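Local coordinates for protein HepC.19480.a.B1 (Helicobacter pylori, PDB 6MTZ) that is of unknown function but probably belongs to the DHH/DHHA1 family of phosphoesterase-like proteins, at residues 196-200 against 224-229; 21-25 against 36-40. All blocks are in the same frame, centred on the assembly; numbering follows the deposited sequence.

Contact 1: residues 196-200 against 224-229; sequences YKLKL and LKKIAL
Y196 and A228 lie at the point where two consecutive helices, 190-203 and 213-228, come together in the alpha-helical part of the chain. They are packed as a splayed helical hairpin, their local axes 134° apart and approaching to 10.3 Å. The contact begins with the Y196 ring, which is enclosed on three sides. CG stands anti to the backbone N (chi1 174°), which carries the ring across the gap although CB itself does not aim at the other helix. L229 CD2 sits over one face in a CH-pi contact, 3.8 Å from the ring centroid and 15° off the normal, while CD1 of L200, one turn on, covers the opposite face toward the rim. A228 CB meets the edge in the ring plane, 3.8 Å from Y196 CD1. This small residue matches the close backbone approach here, with the CA atoms of Y196 and A228 6.5 Å apart. Beyond the ring, the Y196 hydroxyl lies against the aliphatic chain of K225, and its polar partner is E183, outside both segments, to which it is hydrogen-bonded. The carboxylate of E183 also forms a salt bridge with K225 NZ, so one acid ties Y196 OH of one helix to K225 NZ of the other and would probably favour a charged lysine. At the end of the segment, L200 continues the apolar packing, its chain meeting that of K225 at about a right angle: L200 CD2 rests 3.9 Å from K225 CG.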
ATOM      1  N   TYR A 196       6.866  -2.235   6.024  1.00 24.14           N
ATOM      2  CA  TYR A 196       7.197  -1.146   6.937  1.00 26.21           C
ATOM      3  C   TYR A 196       6.085  -0.913   7.964  1.00 22.00           C
ATOM      4  O   TYR A 196       6.337  -0.903   9.175  1.00 26.60           O
ATOM      5  CB  TYR A 196       7.457   0.098   6.092  1.00 18.71           C
ATOM      6  CG  TYR A 196       7.687   1.413   6.788  1.00 24.80           C
ATOM      7  CD1 TYR A 196       8.600   1.550   7.832  1.00 20.38           C
ATOM      8  CD2 TYR A 196       7.049   2.545   6.321  1.00 24.48           C
ATOM      9  CE1 TYR A 196       8.811   2.800   8.422  1.00 24.53           C
ATOM     10  CE2 TYR A 196       7.245   3.767   6.886  1.00 26.38           C
ATOM     11  CZ  TYR A 196       8.116   3.904   7.934  1.00 20.61           C
ATOM     12  OH  TYR A 196       8.274   5.179   8.445  1.00 19.88           O
ATOM     13  N   LYS A 197       4.854  -0.691   7.494  1.00 23.12           N
ATOM     14  CA  LYS A 197       3.740  -0.475   8.412  1.00 21.30           C
ATOM     15  C   LYS A 197       3.560  -1.675   9.321  1.00 28.08           C
ATOM     16  O   LYS A 197       3.371  -1.515  10.530  1.00 24.48           O
ATOM     17  CB  LYS A 197       2.431  -0.195   7.651  1.00 15.43           C
ATOM     18  CG  LYS A 197       2.428   1.099   6.829  1.00 21.36           C
ATOM     19  CD  LYS A 197       1.116   1.292   6.088  1.00 25.74           C
ATOM     20  CE  LYS A 197       1.067   2.559   5.253  1.00 28.32           C
ATOM     21  NZ  LYS A 197       1.245   3.788   6.030  1.00 30.70           N
ATOM     22  N   LEU A 198       3.656  -2.890   8.766  1.00 21.27           N
ATOM     23  CA  LEU A 198       3.428  -4.075   9.587  1.00 18.67           C
ATOM     24  C   LEU A 198       4.537  -4.257  10.608  1.00 25.27           C
ATOM     25  O   LEU A 198       4.283  -4.711  11.732  1.00 22.75           O
ATOM     26  CB  LEU A 198       3.305  -5.326   8.718  1.00 18.55           C
ATOM     27  CG  LEU A 198       2.044  -5.367   7.853  1.00 28.84           C
ATOM     28  CD1 LEU A 198       1.871  -6.766   7.318  1.00 23.43           C
ATOM     29  CD2 LEU A 198       0.833  -4.928   8.648  1.00 23.86           C
ATOM     30  N   LYS A 199       5.776  -3.923  10.237  1.00 25.10           N
ATOM     31  CA  LYS A 199       6.853  -3.936  11.222  1.00 24.21           C
ATOM     32  C   LYS A 199       6.542  -2.971  12.360  1.00 25.60           C
ATOM     33  O   LYS A 199       6.643  -3.329  13.537  1.00 28.57           O
ATOM     34  CB  LYS A 199       8.191  -3.572  10.573  1.00 27.82           C
ATOM     35  N   LEU A 200       6.156  -1.738  12.022  1.00 21.60           N
ATOM     36  CA  LEU A 200       5.852  -0.743  13.053  1.00 23.15           C
ATOM     37  C   LEU A 200       4.715  -1.203  13.958  1.00 25.86           C
ATOM     38  O   LEU A 200       4.757  -0.999  15.178  1.00 23.71           O
ATOM     39  CB  LEU A 200       5.478   0.602  12.405  1.00 19.99           C
ATOM     40  CG  LEU A 200       6.585   1.307  11.607  1.00 24.54           C
ATOM     41  CD1 LEU A 200       6.020   2.451  10.802  1.00 24.86           C
ATOM     42  CD2 LEU A 200       7.663   1.825  12.558  1.00 22.23           C
ATOM     43  N   LEU A 224      11.806   4.850  15.957  1.00 22.82           N
ATOM     44  CA  LEU A 224      11.539   3.525  15.398  1.00 20.57           C
ATOM     45  C   LEU A 224      11.323   3.583  13.892  1.00 17.18           C
ATOM     46  O   LEU A 224      11.798   2.710  13.159  1.00 19.51           O
ATOM     47  CB  LEU A 224      10.315   2.887  16.069  1.00 18.82           C
ATOM     48  CG  LEU A 224      10.443   2.467  17.530  1.00 25.78           C
ATOM     49  CD1 LEU A 224       9.111   1.842  18.009  1.00 21.09           C
ATOM     50  CD2 LEU A 224      11.613   1.491  17.709  1.00 24.39           C
ATOM     51  N   LYS A 225      10.589   4.591  13.413  1.00 18.84           N
ATOM     52  CA  LYS A 225      10.354   4.717  11.978  1.00 23.53           C
ATOM     53  C   LYS A 225      11.659   4.922  11.223  1.00 23.12           C
ATOM     54  O   LYS A 225      11.863   4.334  10.153  1.00 24.28           O
ATOM     55  CB  LYS A 225       9.394   5.876  11.690  1.00 19.65           C
ATOM     56  CG  LYS A 225       7.992   5.714  12.291  1.00 22.89           C
ATOM     57  CD  LYS A 225       7.160   6.995  12.039  1.00 18.76           C
ATOM     58  CE  LYS A 225       6.950   7.223  10.536  1.00 18.97           C
ATOM     59  NZ  LYS A 225       5.980   8.358  10.258  1.00 21.53           N
ATOM     60  N   LYS A 226      12.530   5.791  11.743  1.00 25.43           N
ATOM     61  CA  LYS A 226      13.821   6.024  11.104  1.00 29.86           C
ATOM     62  C   LYS A 226      14.610   4.728  10.990  1.00 27.18           C
ATOM     63  O   LYS A 226      15.276   4.484   9.976  1.00 24.74           O
ATOM     64  CB  LYS A 226      14.636   7.059  11.890  1.00 21.57           C
ATOM     65  CG  LYS A 226      14.221   8.493  11.689  1.00 23.76           C
ATOM     66  CD  LYS A 226      15.298   9.417  12.289  1.00 29.98           C
ATOM     67  CE  LYS A 226      15.101  10.852  11.903  1.00 19.34           C
ATOM     68  NZ  LYS A 226      16.127  11.757  12.484  1.00 23.68           N
ATOM     69  N   ILE A 227      14.536   3.880  12.018  1.00 24.29           N
ATOM     70  CA  ILE A 227      15.276   2.626  11.992  1.00 27.76           C
ATOM     71  C   ILE A 227      14.613   1.636  11.048  1.00 23.66           C
ATOM     72  O   ILE A 227      15.294   0.938  10.286  1.00 21.53           O
ATOM     73  CB  ILE A 227      15.408   2.059  13.416  1.00 26.71           C
ATOM     74  CG1 ILE A 227      16.396   2.912  14.210  1.00 24.10           C
ATOM     75  CG2 ILE A 227      15.901   0.629  13.386  1.00 34.35           C
ATOM     76  CD1 ILE A 227      16.358   2.622  15.648  1.00 27.45           C
ATOM     77  N   ALA A 228      13.282   1.561  11.069  1.00 19.78           N
ATOM     78  CA  ALA A 228      12.611   0.616  10.175  1.00 21.09           C
ATOM     79  C   ALA A 228      12.856   0.975   8.715  1.00 29.20           C
ATOM     80  O   ALA A 228      12.829   0.099   7.845  1.00 30.72           O
ATOM     81  CB  ALA A 228      11.111   0.579  10.469  1.00 18.76           C
ATOM     82  N   LEU A 229      13.122   2.251   8.430  1.00 24.04           N
ATOM     83  CA  LEU A 229      13.389   2.652   7.053  1.00 25.15           C
ATOM     84  C   LEU A 229      14.829   2.391   6.629  1.00 24.72           C
ATOM     85  O   LEU A 229      15.191   2.736   5.501  1.00 35.54           O
ATOM     86  CB  LEU A 229      13.065   4.130   6.859  1.00 20.15           C
ATOM     87  CG  LEU A 229      11.588   4.513   6.843  1.00 24.51           C
ATOM     88  CD1 LEU A 229      11.483   6.007   7.003  1.00 24.22           C
ATOM     89  CD2 LEU A 229      10.936   4.060   5.539  1.00 22.26           C
TER

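Contact 2: residues 21-25 against 36-40; sequences GYACQ and QCYNA
Q25 and N39 reach toward each other from opposite directions, one from helix 19-29 and the other from edge strand 35-39, and their amides meet with planes 82° apart. N39 ND2 donates to Q25 OE1 over 2.9 Å with an N-H...O angle of 153°. In keeping with the nearly perpendicular setting, the donor stands above the glutamine carbonyl plane, off its lone pairs, whereas the acceptor is in the asparagine amide plane. Q25 arrives with an extended chain beyond CG, which also brings NE2 to Y38 O at 2.9 Å; that bond is weak, being strongly bent at the hydrogen. NE2 has a further acceptor in H13 O of the adjacent strand 10-15, so the buried glutamine spans two strands of the sheet.

The second orientation is that of Y22 against N39. Their planes are 29° apart, and the asparagine nitrogen lies over one ring face, ND2 being 3.3 Å from Y22 CE1. N39 ND2 also donates to H16 O, and N39 OD1 accepts from R194 NH2, so its amide is gripped at both ends, which supports its modelled orientation. C37, two residues before N39 and pointing to the same helix-facing side of the strand, fills in beside the glutamine: its CB lies 3.5 Å from Q25 NE2, and its SG 4.0 Å from Q25 CG. R194 touches both Q25 and C37 from helix 190-203.

The helix and strand run almost exactly antiparallel, with axes 9.9 Å apart, as expected for the second half of the beta-alpha-beta crossover formed by strand 10-15, helix 19-29 and strand 35-39.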
ATOM      1  N   GLY A  21      -7.399  -2.076   8.373  1.00 23.43           N
ATOM      2  CA  GLY A  21      -7.083  -2.775   7.139  1.00 17.39           C
ATOM      3  C   GLY A  21      -5.739  -3.481   7.164  1.00 33.03           C
ATOM      4  O   GLY A  21      -5.617  -4.613   6.686  1.00 19.89           O
ATOM      5  N   TYR A  22      -4.698  -2.817   7.690  1.00 28.66           N
ATOM      6  CA  TYR A  22      -3.389  -3.464   7.702  1.00 21.11           C
ATOM      7  C   TYR A  22      -3.245  -4.469   8.844  1.00 15.15           C
ATOM      8  O   TYR A  22      -2.547  -5.470   8.689  1.00 25.10           O
ATOM      9  CB  TYR A  22      -2.257  -2.424   7.774  1.00 18.36           C
ATOM     10  CG  TYR A  22      -1.874  -1.859   6.430  1.00 20.34           C
ATOM     11  CD1 TYR A  22      -1.184  -2.629   5.505  1.00 23.97           C
ATOM     12  CD2 TYR A  22      -2.204  -0.560   6.077  1.00 24.11           C
ATOM     13  CE1 TYR A  22      -0.841  -2.122   4.271  1.00 20.82           C
ATOM     14  CE2 TYR A  22      -1.862  -0.041   4.837  1.00 27.02           C
ATOM     15  CZ  TYR A  22      -1.184  -0.825   3.941  1.00 35.48           C
ATOM     16  OH  TYR A  22      -0.834  -0.306   2.712  1.00 35.44           O
ATOM     17  N   ALA A  23      -3.872  -4.216   9.992  1.00 21.07           N
ATOM     18  CA  ALA A  23      -3.852  -5.198  11.079  1.00 20.50           C
ATOM     19  C   ALA A  23      -4.458  -6.544  10.659  1.00 31.63           C
ATOM     20  O   ALA A  23      -4.028  -7.601  11.146  1.00 25.19           O
ATOM     21  CB  ALA A  23      -4.592  -4.622  12.287  1.00 14.67           C
ATOM     22  N   CYS A  24      -5.462  -6.533   9.773  1.00 31.02           N
ATOM     23  CA  CYS A  24      -5.972  -7.795   9.235  1.00 22.16           C
ATOM     24  C   CYS A  24      -4.838  -8.622   8.653  1.00 19.00           C
ATOM     25  O   CYS A  24      -4.812  -9.845   8.792  1.00 23.29           O
ATOM     26  CB  CYS A  24      -7.036  -7.530   8.161  1.00 18.48           C
ATOM     27  SG  CYS A  24      -8.573  -6.869   8.828  1.00 26.68           S
ATOM     28  N   GLN A  25      -3.892  -7.965   7.989  1.00 17.02           N
ATOM     29  CA  GLN A  25      -2.823  -8.673   7.303  1.00 19.94           C
ATOM     30  C   GLN A  25      -1.670  -9.036   8.225  1.00 29.52           C
ATOM     31  O   GLN A  25      -0.988 -10.036   7.977  1.00 27.58           O
ATOM     32  CB  GLN A  25      -2.330  -7.827   6.135  1.00 22.88           C
ATOM     33  CG  GLN A  25      -3.397  -7.705   5.064  1.00 27.85           C
ATOM     34  CD  GLN A  25      -3.036  -6.726   3.979  1.00 32.22           C
ATOM     35  OE1 GLN A  25      -2.428  -5.683   4.236  1.00 27.23           O
ATOM     36  NE2 GLN A  25      -3.422  -7.047   2.754  1.00 24.18           N
ATOM     37  N   GLN A  36       0.155 -13.962  -0.260  1.00 37.55           N
ATOM     38  CA  GLN A  36       0.433 -12.708  -0.946  1.00 36.16           C
ATOM     39  C   GLN A  36      -0.656 -11.706  -0.582  1.00 37.70           C
ATOM     40  O   GLN A  36      -1.850 -12.016  -0.684  1.00 29.47           O
ATOM     41  CB  GLN A  36       0.485 -12.912  -2.466  1.00 40.93           C
ATOM     42  CG  GLN A  36       0.617 -11.612  -3.270  1.00 46.38           C
ATOM     43  CD  GLN A  36       1.923 -10.888  -2.998  1.00 54.70           C
ATOM     44  OE1 GLN A  36       2.996 -11.376  -3.350  1.00 59.11           O
ATOM     45  NE2 GLN A  36       1.836  -9.721  -2.356  1.00 51.68           N
ATOM     46  N   CYS A  37      -0.250 -10.511  -0.157  1.00 32.51           N
ATOM     47  CA  CYS A  37      -1.188  -9.502   0.302  1.00 31.01           C
ATOM     48  C   CYS A  37      -1.381  -8.406  -0.743  1.00 32.41           C
ATOM     49  O   CYS A  37      -0.516  -8.145  -1.581  1.00 29.84           O
ATOM     50  CB  CYS A  37      -0.720  -8.876   1.614  1.00 27.84           C
ATOM     51  SG  CYS A  37      -0.779  -9.962   3.025  1.00 29.60           S
ATOM     52  N   TYR A  38      -2.535  -7.751  -0.655  1.00 33.40           N
ATOM     53  CA  TYR A  38      -2.940  -6.688  -1.561  1.00 26.80           C
ATOM     54  C   TYR A  38      -3.742  -5.683  -0.756  1.00 27.96           C
ATOM     55  O   TYR A  38      -4.436  -6.052   0.199  1.00 23.39           O
ATOM     56  CB  TYR A  38      -3.815  -7.214  -2.713  1.00 31.14           C
ATOM     57  CG  TYR A  38      -3.221  -8.340  -3.532  1.00 32.45           C
ATOM     58  CD1 TYR A  38      -3.238  -9.648  -3.061  1.00 29.30           C
ATOM     59  CD2 TYR A  38      -2.677  -8.105  -4.794  1.00 37.45           C
ATOM     60  CE1 TYR A  38      -2.713 -10.682  -3.803  1.00 32.60           C
ATOM     61  CE2 TYR A  38      -2.150  -9.143  -5.547  1.00 41.72           C
ATOM     62  CZ  TYR A  38      -2.176 -10.432  -5.038  1.00 47.75           C
ATOM     63  OH  TYR A  38      -1.667 -11.491  -5.754  1.00 50.55           O
ATOM     64  N   ASN A  39      -3.674  -4.417  -1.153  1.00 28.26           N
ATOM     65  CA  ASN A  39      -4.420  -3.389  -0.447  1.00 33.47           C
ATOM     66  C   ASN A  39      -5.094  -2.460  -1.436  1.00 34.47           C
ATOM     67  O   ASN A  39      -4.613  -2.249  -2.552  1.00 27.30           O
ATOM     68  CB  ASN A  39      -3.530  -2.595   0.509  1.00 25.87           C
ATOM     69  CG  ASN A  39      -2.911  -3.485   1.583  1.00 28.81           C
ATOM     70  OD1 ASN A  39      -1.938  -4.204   1.326  1.00 29.74           O
ATOM     71  ND2 ASN A  39      -3.477  -3.452   2.778  1.00 27.77           N
ATOM     72  N   ALA A  40      -6.218  -1.899  -0.998  1.00 33.55           N
ATOM     73  CA  ALA A  40      -7.022  -1.023  -1.828  1.00 28.53           C
ATOM     74  C   ALA A  40      -7.688  -0.000  -0.928  1.00 31.29           C
ATOM     75  O   ALA A  40      -8.069  -0.313   0.202  1.00 36.94           O
ATOM     76  CB  ALA A  40      -8.066  -1.826  -2.624  1.00 26.72           C
TER

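Contact 2 comes first along the chain and closes before contact 1 opens; their centres are about 17 Å apart. Helix 190-203 connects them: it supplies 196-200 to contact 1 and also borders contact 2. The two touch directly as well: L198 CD2 is 3.4 Å from Y22 O, and K197 CD packs 3.5 Å from Y22 CE2. From edge strand 35-39 of the five-stranded parallel sheet, the packing runs through helix 19-29 to helix 190-203 and on to helix 213-228. Packing is thus continuous from the edge of the parallel-sheet domain into the helices that precede the C-terminal mixed-sheet domain.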